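Local coordinates for CYCLIN domain-containing protein (Chaetomium thermophilum, PDB 6Z3U) that probably regulates a cyclin-dependent kinase, as the cyclin subunit of the CDK-activating kinase (CAK) complex, at residues A[134-137]-A[138-142]; A[161-164]-A[165-169]; A[175-178]-A[179-183]. All coordinates share one frame; numbering follows the deposited sequence.

Interaction 1 of 3, residues A[134-137]-A[138-142]; sequences EMLL and VALFF
Helix 132-146 of the cyclin-like region holds this largely buried contact, in which residues E134 to L137 meet V138 to F141. The contact is local and follows the i to i+4 ladder of an alpha helix. V138 N donates to E134 O at 3.2 Å and A139 N to M135 O at 2.9 Å. L140 N to L136 O, at 3.4 Å, is weak. F141 N to L137 O, at 3.0 Å, is again regular.

Two apolar pairs run beside the ladder. M135 and V138 lie alongside each other and point the same way. The M135 chain is bent at chi2 and chi3, which curls its methyl CE back to V138 CG2 at 3.8 Å. L136 and L140 also lie side by side, with branch CD2 of L136 4.1 Å from CD1 of L140. L136 CG is anti to its own backbone N (chi1 180°), whereas L140 CG is anti to its carbonyl carbon (chi1 -81°). One methyl of each leucine makes the contact.

Several helices pack round it. M135 packs on F121 and Y122 of helix 108-124. L136 and L140 pack on L97 of helix 83-103. V138 rests on L175 of helix 172-178, and F141 meets the F156 ring edge-to-face. A central helix wrapped by its neighbours in this way is typical of the all-helical cyclin fold.

Interaction 2 of 3, residues A[161-164]-A[165-169]; sequences GRER and PEEIL
R162 and R164 face E167 and E166 where the chain turns from the end of helix 153-159 into helix 166-169. The preceding helix closes with a Schellman motif whose C-prime residue is G161, at positive phi.

The two arginine-glutamate pairs are oriented differently. R164 and E166 are two residues apart, and their flat groups are steeply turned, with guanidinium and carboxylate planes 82° apart. The guanidinium approaches side-on, with NE and NH1 both directed at one oxygen. R164 NE lies 2.5 Å from E166 OE1 and R164 NH1 lies 2.6 Å from the same atom, in a salt bridge with two hydrogen bonds. The oxygen sits near the guanidinium plane. From the carboxylate side, NE comes from above the plane, while NH1 meets the anti lone pair of OE1. E166 CG stands between its backbone N and carbonyl carbon (chi1 56°), and this folds the carboxylate back toward R164.

R162 and E167 cross at about a right angle. Their bridge is long, with R162 NH1 3.8 Å from E167 OE1, and the oxygen stands oblique to the guanidinium. Bends at chi2 and chi3 put R162 CD 3.2 Å from E167 OE1. The main acidic partner of R162 NH1 is E134 of helix 132-146, and that bridge ties the loop to the helix; E167 is the more distant one. E163 and E167 bring like charges near each other, and the nearby guanidinium of R162 probably offsets part of this.

Among the apolar atoms, R162 CG lies 4.2 Å from I168 CD1, and I168 packs on F156. The backbone closes the turn through a weak hydrogen bond from E167 N to R164 O at 3.4 Å.

Interaction 3 of 3, residues A[175-178]-A[179-183]; sequences LCQG and IRFAL
Q177 O accepts a hydrogen bond from R180 N at 2.8 Å, with the donor well above the carbonyl plane. C176 O takes F181 N at 3.0 Å. Together they form a Schellman motif that ends helix 172-178, with R180 at positive phi as its C-prime residue. One residue earlier, I179 N makes the last i to i+4 bond, to L175 O at 3.0 Å. A type I' beta turn then runs from I179 to A182.

F181 folds back over the helix end. Its CG is anti to the carbonyl carbon (chi1 -53°), and one ring face lies against C176 O and Q177 CA. C176 SG reaches CD1 of this ring at 3.8 Å, an oblique sulfur-aromatic contact. The Q177 side chain runs alongside the ring, its CG 4.1 Å from F181 CZ. L175 CD1 meets I179 CG2 at 4.0 Å.

Q177 OE1 is hydrogen-bonded to OG of S162 of the kinase chain, and F181 packs on L168 of that chain. Main-chain N-H groups thus satisfy the carbonyls of L175, C176 and Q177, while G178 O is bonded by T124 OG1. Sulfur, ring and amide present a mixed surface to the kinase.

Overall arrangement
The three contacts follow one another along the chain, all wholly or partly in the cyclin-like range. Interaction 1 is the hub and touches both others. Its centre lies about 11 Å from that of interaction 2, and a salt bridge from E134 OE2 to R162 NH1 (3.1 Å) joins them, with F141 packing on L169. The centre of interaction 3 is about 13 Å from it, and L175 CD2 there packs on F142 CB at 3.6 Å. Interactions 2 and 3 do not touch; their nearest atoms are about 7 Å apart. All three reach the kinase chain, through F141 and F142, through L169, and most extensively through residues 175-183.

Interaction 1 of 3, residues A[134-137]-A[138-142]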
loop_
_atom_site.group_PDB
_atom_site.type_symbol
_atom_site.label_atom_id
_atom_site.label_comp_id
_atom_site.label_asym_id
_atom_site.label_seq_id
_atom_site.Cartn_x
_atom_site.Cartn_y
_atom_site.Cartn_z
ATOM N N GLU A 134 -13.035 -17.268 -13.592
ATOM C CA GLU A 134 -11.637 -16.919 -13.808
ATOM C C GLU A 134 -11.209 -15.726 -12.959
ATOM O O GLU A 134 -10.152 -15.763 -12.322
ATOM C CB GLU A 134 -11.394 -16.625 -15.292
ATOM C CG GLU A 134 -11.688 -17.799 -16.220
ATOM C CD GLU A 134 -10.782 -18.989 -15.963
ATOM O OE1 GLU A 134 -11.174 -19.879 -15.177
ATOM O OE2 GLU A 134 -9.668 -19.025 -16.530
ATOM N N MET A 135 -12.012 -14.658 -12.947
ATOM C CA MET A 135 -11.682 -13.496 -12.132
ATOM C C MET A 135 -11.509 -13.859 -10.664
ATOM O O MET A 135 -10.826 -13.134 -9.933
ATOM C CB MET A 135 -12.768 -12.427 -12.274
ATOM C CG MET A 135 -12.889 -11.821 -13.668
ATOM S SD MET A 135 -11.400 -10.970 -14.236
ATOM C CE MET A 135 -10.603 -12.278 -15.160
ATOM N N LEU A 136 -12.109 -14.962 -10.216
ATOM C CA LEU A 136 -11.909 -15.411 -8.842
ATOM C C LEU A 136 -10.434 -15.681 -8.571
ATOM O O LEU A 136 -9.877 -15.216 -7.570
ATOM C CB LEU A 136 -12.754 -16.661 -8.583
ATOM C CG LEU A 136 -12.689 -17.311 -7.199
ATOM C CD1 LEU A 136 -13.946 -18.135 -6.968
ATOM C CD2 LEU A 136 -11.455 -18.181 -7.033
ATOM N N LEU A 137 -9.782 -16.431 -9.462
ATOM C CA LEU A 137 -8.363 -16.718 -9.291
ATOM C C LEU A 137 -7.518 -15.462 -9.458
ATOM O O LEU A 137 -6.514 -15.284 -8.758
ATOM C CB LEU A 137 -7.928 -17.793 -10.285
ATOM C CG LEU A 137 -8.235 -19.232 -9.875
ATOM C CD1 LEU A 137 -8.114 -20.175 -11.061
ATOM C CD2 LEU A 137 -7.301 -19.659 -8.756
ATOM N N VAL A 138 -7.902 -14.582 -10.386
ATOM C CA VAL A 138 -7.136 -13.360 -10.614
ATOM C C VAL A 138 -7.149 -12.479 -9.372
ATOM O O VAL A 138 -6.126 -11.895 -8.995
ATOM C CB VAL A 138 -7.690 -12.610 -11.840
ATOM C CG1 VAL A 138 -6.944 -11.305 -12.040
ATOM C CG2 VAL A 138 -7.601 -13.486 -13.085
ATOM N N ALA A 139 -8.306 -12.372 -8.713
ATOM C CA ALA A 139 -8.399 -11.535 -7.522
ATOM C C ALA A 139 -7.523 -12.062 -6.393
ATOM O O ALA A 139 -7.005 -11.276 -5.593
ATOM C CB ALA A 139 -9.853 -11.439 -7.061
ATOM N N LEU A 140 -7.355 -13.384 -6.306
ATOM C CA LEU A 140 -6.457 -13.950 -5.304
ATOM C C LEU A 140 -4.999 -13.694 -5.666
ATOM O O LEU A 140 -4.188 -13.353 -4.798
ATOM C CB LEU A 140 -6.716 -15.448 -5.156
ATOM C CG LEU A 140 -7.896 -15.842 -4.266
ATOM C CD1 LEU A 140 -8.296 -17.285 -4.515
ATOM C CD2 LEU A 140 -7.556 -15.640 -2.805
ATOM N N PHE A 141 -4.646 -13.851 -6.943
ATOM C CA PHE A 141 -3.266 -13.631 -7.360
ATOM C C PHE A 141 -2.877 -12.165 -7.218
ATOM O O PHE A 141 -1.797 -11.846 -6.708
ATOM C CB PHE A 141 -3.074 -14.099 -8.801
ATOM C CG PHE A 141 -1.665 -13.966 -9.298
ATOM C CD1 PHE A 141 -0.663 -14.781 -8.802
ATOM C CD2 PHE A 141 -1.345 -13.032 -10.268
ATOM C CE1 PHE A 141 0.634 -14.663 -9.259
ATOM C CE2 PHE A 141 -0.052 -12.912 -10.731
ATOM C CZ PHE A 141 0.939 -13.729 -10.226
ATOM N N PHE A 142 -3.743 -11.257 -7.672
ATOM C CA PHE A 142 -3.449 -9.834 -7.548
ATOM C C PHE A 142 -3.559 -9.367 -6.101
ATOM O O PHE A 142 -2.874 -8.418 -5.702
ATOM C CB PHE A 142 -4.386 -9.033 -8.449
ATOM C CG PHE A 142 -3.855 -7.682 -8.830
ATOM C CD1 PHE A 142 -2.695 -7.566 -9.578
ATOM C CD2 PHE A 142 -4.524 -6.529 -8.456
ATOM C CE1 PHE A 142 -2.205 -6.326 -9.936
ATOM C CE2 PHE A 142 -4.040 -5.284 -8.812
ATOM C CZ PHE A 142 -2.880 -5.183 -9.553
#

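Interaction 2 of 3, residues A[161-164]-A[165-169]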
loop_
_atom_site.group_PDB
_atom_site.type_symbol
_atom_site.label_atom_id
_atom_site.label_comp_id
_atom_site.label_asym_id
_atom_site.label_seq_id
_atom_site.Cartn_x
_atom_site.Cartn_y
_atom_site.Cartn_z
ATOM N N GLY A 161 -4.401 -26.269 -8.820
ATOM C CA GLY A 161 -4.587 -27.294 -9.841
ATOM C C GLY A 161 -4.880 -26.743 -11.216
ATOM O O GLY A 161 -5.653 -27.343 -11.976
ATOM N N ARG A 162 -4.280 -25.606 -11.561
ATOM C CA ARG A 162 -4.464 -24.985 -12.866
ATOM C C ARG A 162 -3.270 -25.340 -13.745
ATOM O O ARG A 162 -2.126 -25.017 -13.406
ATOM C CB ARG A 162 -4.612 -23.470 -12.734
ATOM C CG ARG A 162 -4.869 -22.747 -14.051
ATOM C CD ARG A 162 -6.132 -23.249 -14.739
ATOM N NE ARG A 162 -7.314 -23.092 -13.896
ATOM C CZ ARG A 162 -8.202 -22.105 -14.007
ATOM N NH1 ARG A 162 -8.061 -21.167 -14.935
ATOM N NH2 ARG A 162 -9.241 -22.061 -13.185
ATOM N N GLU A 163 -3.539 -26.001 -14.875
ATOM C CA GLU A 163 -2.450 -26.516 -15.698
ATOM C C GLU A 163 -1.739 -25.402 -16.459
ATOM O O GLU A 163 -0.504 -25.383 -16.523
ATOM C CB GLU A 163 -2.980 -27.583 -16.663
ATOM C CG GLU A 163 -4.092 -27.129 -17.625
ATOM C CD GLU A 163 -5.479 -27.127 -16.996
ATOM O OE1 GLU A 163 -5.624 -27.605 -15.850
ATOM O OE2 GLU A 163 -6.427 -26.647 -17.652
ATOM N N ARG A 164 -2.489 -24.463 -17.035
ATOM C CA ARG A 164 -1.893 -23.386 -17.820
ATOM C C ARG A 164 -1.952 -22.079 -17.042
ATOM O O ARG A 164 -3.049 -21.528 -16.851
ATOM C CB ARG A 164 -2.590 -23.238 -19.174
ATOM C CG ARG A 164 -2.229 -24.347 -20.152
ATOM C CD ARG A 164 -2.893 -24.170 -21.509
ATOM N NE ARG A 164 -2.245 -23.116 -22.289
ATOM C CZ ARG A 164 -2.703 -22.634 -23.442
ATOM N NH1 ARG A 164 -2.035 -21.674 -24.069
ATOM N NH2 ARG A 164 -3.816 -23.119 -23.979
ATOM N N PRO A 165 -0.818 -21.536 -16.584
ATOM C CA PRO A 165 -0.869 -20.289 -15.806
ATOM C C PRO A 165 -1.269 -19.070 -16.617
ATOM O O PRO A 165 -1.778 -18.106 -16.033
ATOM C CB PRO A 165 0.562 -20.150 -15.270
ATOM C CG PRO A 165 1.404 -20.877 -16.252
ATOM C CD PRO A 165 0.565 -22.006 -16.786
ATOM N N GLU A 166 -1.066 -19.071 -17.936
ATOM C CA GLU A 166 -1.426 -17.903 -18.730
ATOM C C GLU A 166 -2.910 -17.572 -18.630
ATOM O O GLU A 166 -3.293 -16.422 -18.869
ATOM C CB GLU A 166 -1.038 -18.112 -20.197
ATOM C CG GLU A 166 -1.637 -19.352 -20.842
ATOM C CD GLU A 166 -0.647 -20.497 -20.936
ATOM O OE1 GLU A 166 -0.657 -21.206 -21.965
ATOM O OE2 GLU A 166 0.145 -20.681 -19.989
ATOM N N GLU A 167 -3.751 -18.547 -18.280
ATOM C CA GLU A 167 -5.177 -18.270 -18.142
ATOM C C GLU A 167 -5.448 -17.287 -17.010
ATOM O O GLU A 167 -6.448 -16.560 -17.047
ATOM C CB GLU A 167 -5.938 -19.576 -17.911
ATOM C CG GLU A 167 -6.018 -20.458 -19.151
ATOM C CD GLU A 167 -6.574 -21.843 -18.868
ATOM O OE1 GLU A 167 -6.127 -22.478 -17.890
ATOM O OE2 GLU A 167 -7.455 -22.296 -19.628
ATOM N N ILE A 168 -4.576 -17.247 -16.005
ATOM C CA ILE A 168 -4.752 -16.340 -14.874
ATOM C C ILE A 168 -4.172 -14.963 -15.172
ATOM O O ILE A 168 -4.762 -13.942 -14.807
ATOM C CB ILE A 168 -4.115 -16.958 -13.610
ATOM C CG1 ILE A 168 -4.769 -18.307 -13.290
ATOM C CG2 ILE A 168 -4.249 -16.009 -12.428
ATOM C CD1 ILE A 168 -4.102 -19.073 -12.165
ATOM N N LEU A 169 -3.013 -14.906 -15.834
ATOM C CA LEU A 169 -2.391 -13.620 -16.125
ATOM C C LEU A 169 -3.245 -12.775 -17.059
ATOM O O LEU A 169 -3.210 -11.541 -16.987
ATOM C CB LEU A 169 -1.009 -13.836 -16.742
ATOM C CG LEU A 169 0.017 -14.578 -15.887
ATOM C CD1 LEU A 169 1.304 -14.768 -16.672
ATOM C CD2 LEU A 169 0.286 -13.836 -14.593
#

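Interaction 3 of 3, residues A[175-178]-A[179-183]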
loop_
_atom_site.group_PDB
_atom_site.type_symbol
_atom_site.label_atom_id
_atom_site.label_comp_id
_atom_site.label_asym_id
_atom_site.label_seq_id
_atom_site.Cartn_x
_atom_site.Cartn_y
_atom_site.Cartn_z
ATOM N N LEU A 175 -8.308 -6.768 -14.259
ATOM C CA LEU A 175 -8.744 -6.516 -12.890
ATOM C C LEU A 175 -8.228 -5.174 -12.391
ATOM O O LEU A 175 -8.954 -4.429 -11.721
ATOM C CB LEU A 175 -8.269 -7.647 -11.977
ATOM C CG LEU A 175 -8.519 -7.471 -10.478
ATOM C CD1 LEU A 175 -10.008 -7.533 -10.168
ATOM C CD2 LEU A 175 -7.755 -8.516 -9.679
ATOM N N CYS A 176 -6.976 -4.843 -12.712
ATOM C CA CYS A 176 -6.401 -3.593 -12.232
ATOM C C CYS A 176 -7.234 -2.403 -12.689
ATOM O O CYS A 176 -7.507 -1.489 -11.903
ATOM C CB CYS A 176 -4.957 -3.467 -12.716
ATOM S SG CYS A 176 -3.971 -2.246 -11.820
ATOM N N GLN A 177 -7.658 -2.404 -13.954
ATOM C CA GLN A 177 -8.531 -1.339 -14.435
ATOM C C GLN A 177 -9.881 -1.372 -13.730
ATOM O O GLN A 177 -10.427 -0.323 -13.370
ATOM C CB GLN A 177 -8.727 -1.455 -15.948
ATOM C CG GLN A 177 -7.448 -1.471 -16.771
ATOM C CD GLN A 177 -7.713 -1.730 -18.248
ATOM O OE1 GLN A 177 -7.930 -0.796 -19.016
ATOM N NE2 GLN A 177 -7.571 -2.983 -18.670
ATOM N N GLY A 178 -10.433 -2.568 -13.519
ATOM C CA GLY A 178 -11.755 -2.664 -12.926
ATOM C C GLY A 178 -11.830 -2.033 -11.549
ATOM O O GLY A 178 -12.801 -1.345 -11.224
ATOM N N ILE A 179 -10.802 -2.248 -10.726
ATOM C CA ILE A 179 -10.770 -1.700 -9.373
ATOM C C ILE A 179 -10.256 -0.266 -9.420
ATOM O O ILE A 179 -10.007 0.352 -8.378
ATOM C CB ILE A 179 -9.910 -2.568 -8.435
ATOM C CG1 ILE A 179 -8.454 -2.612 -8.906
ATOM C CG2 ILE A 179 -10.481 -3.975 -8.352
ATOM C CD1 ILE A 179 -7.525 -3.317 -7.938
ATOM N N ARG A 180 -10.086 0.267 -10.628
ATOM C CA ARG A 180 -9.732 1.671 -10.822
ATOM C C ARG A 180 -8.372 1.993 -10.206
ATOM O O ARG A 180 -8.145 3.089 -9.690
ATOM C CB ARG A 180 -10.819 2.586 -10.253
ATOM C CG ARG A 180 -12.145 2.494 -10.996
ATOM C CD ARG A 180 -13.044 3.672 -10.667
ATOM N NE ARG A 180 -12.498 4.924 -11.183
ATOM C CZ ARG A 180 -12.991 6.127 -10.908
ATOM N NH1 ARG A 180 -12.426 7.210 -11.424
ATOM N NH2 ARG A 180 -14.046 6.250 -10.113
ATOM N N PHE A 181 -7.452 1.034 -10.272
ATOM C CA PHE A 181 -6.066 1.239 -9.864
ATOM C C PHE A 181 -5.932 1.569 -8.382
ATOM O O PHE A 181 -4.903 2.099 -7.952
ATOM C CB PHE A 181 -5.414 2.344 -10.703
ATOM C CG PHE A 181 -5.547 2.137 -12.185
ATOM C CD1 PHE A 181 -4.641 1.345 -12.869
ATOM C CD2 PHE A 181 -6.578 2.731 -12.891
ATOM C CE1 PHE A 181 -4.758 1.152 -14.231
ATOM C CE2 PHE A 181 -6.702 2.540 -14.256
ATOM C CZ PHE A 181 -5.791 1.750 -14.925
ATOM N N ALA A 182 -6.956 1.275 -7.586
ATOM C CA ALA A 182 -6.929 1.508 -6.143
ATOM C C ALA A 182 -6.505 0.206 -5.469
ATOM O O ALA A 182 -7.303 -0.723 -5.332
ATOM C CB ALA A 182 -8.288 1.984 -5.644
ATOM N N LEU A 183 -5.240 0.143 -5.051
ATOM C CA LEU A 183 -4.669 -1.067 -4.474
ATOM C C LEU A 183 -4.609 -1.047 -2.952
ATOM O O LEU A 183 -4.351 -2.095 -2.347
ATOM C CB LEU A 183 -3.258 -1.297 -5.030
ATOM C CG LEU A 183 -3.172 -2.019 -6.376
ATOM C CD1 LEU A 183 -4.165 -1.456 -7.373
ATOM C CD2 LEU A 183 -1.760 -1.930 -6.926
#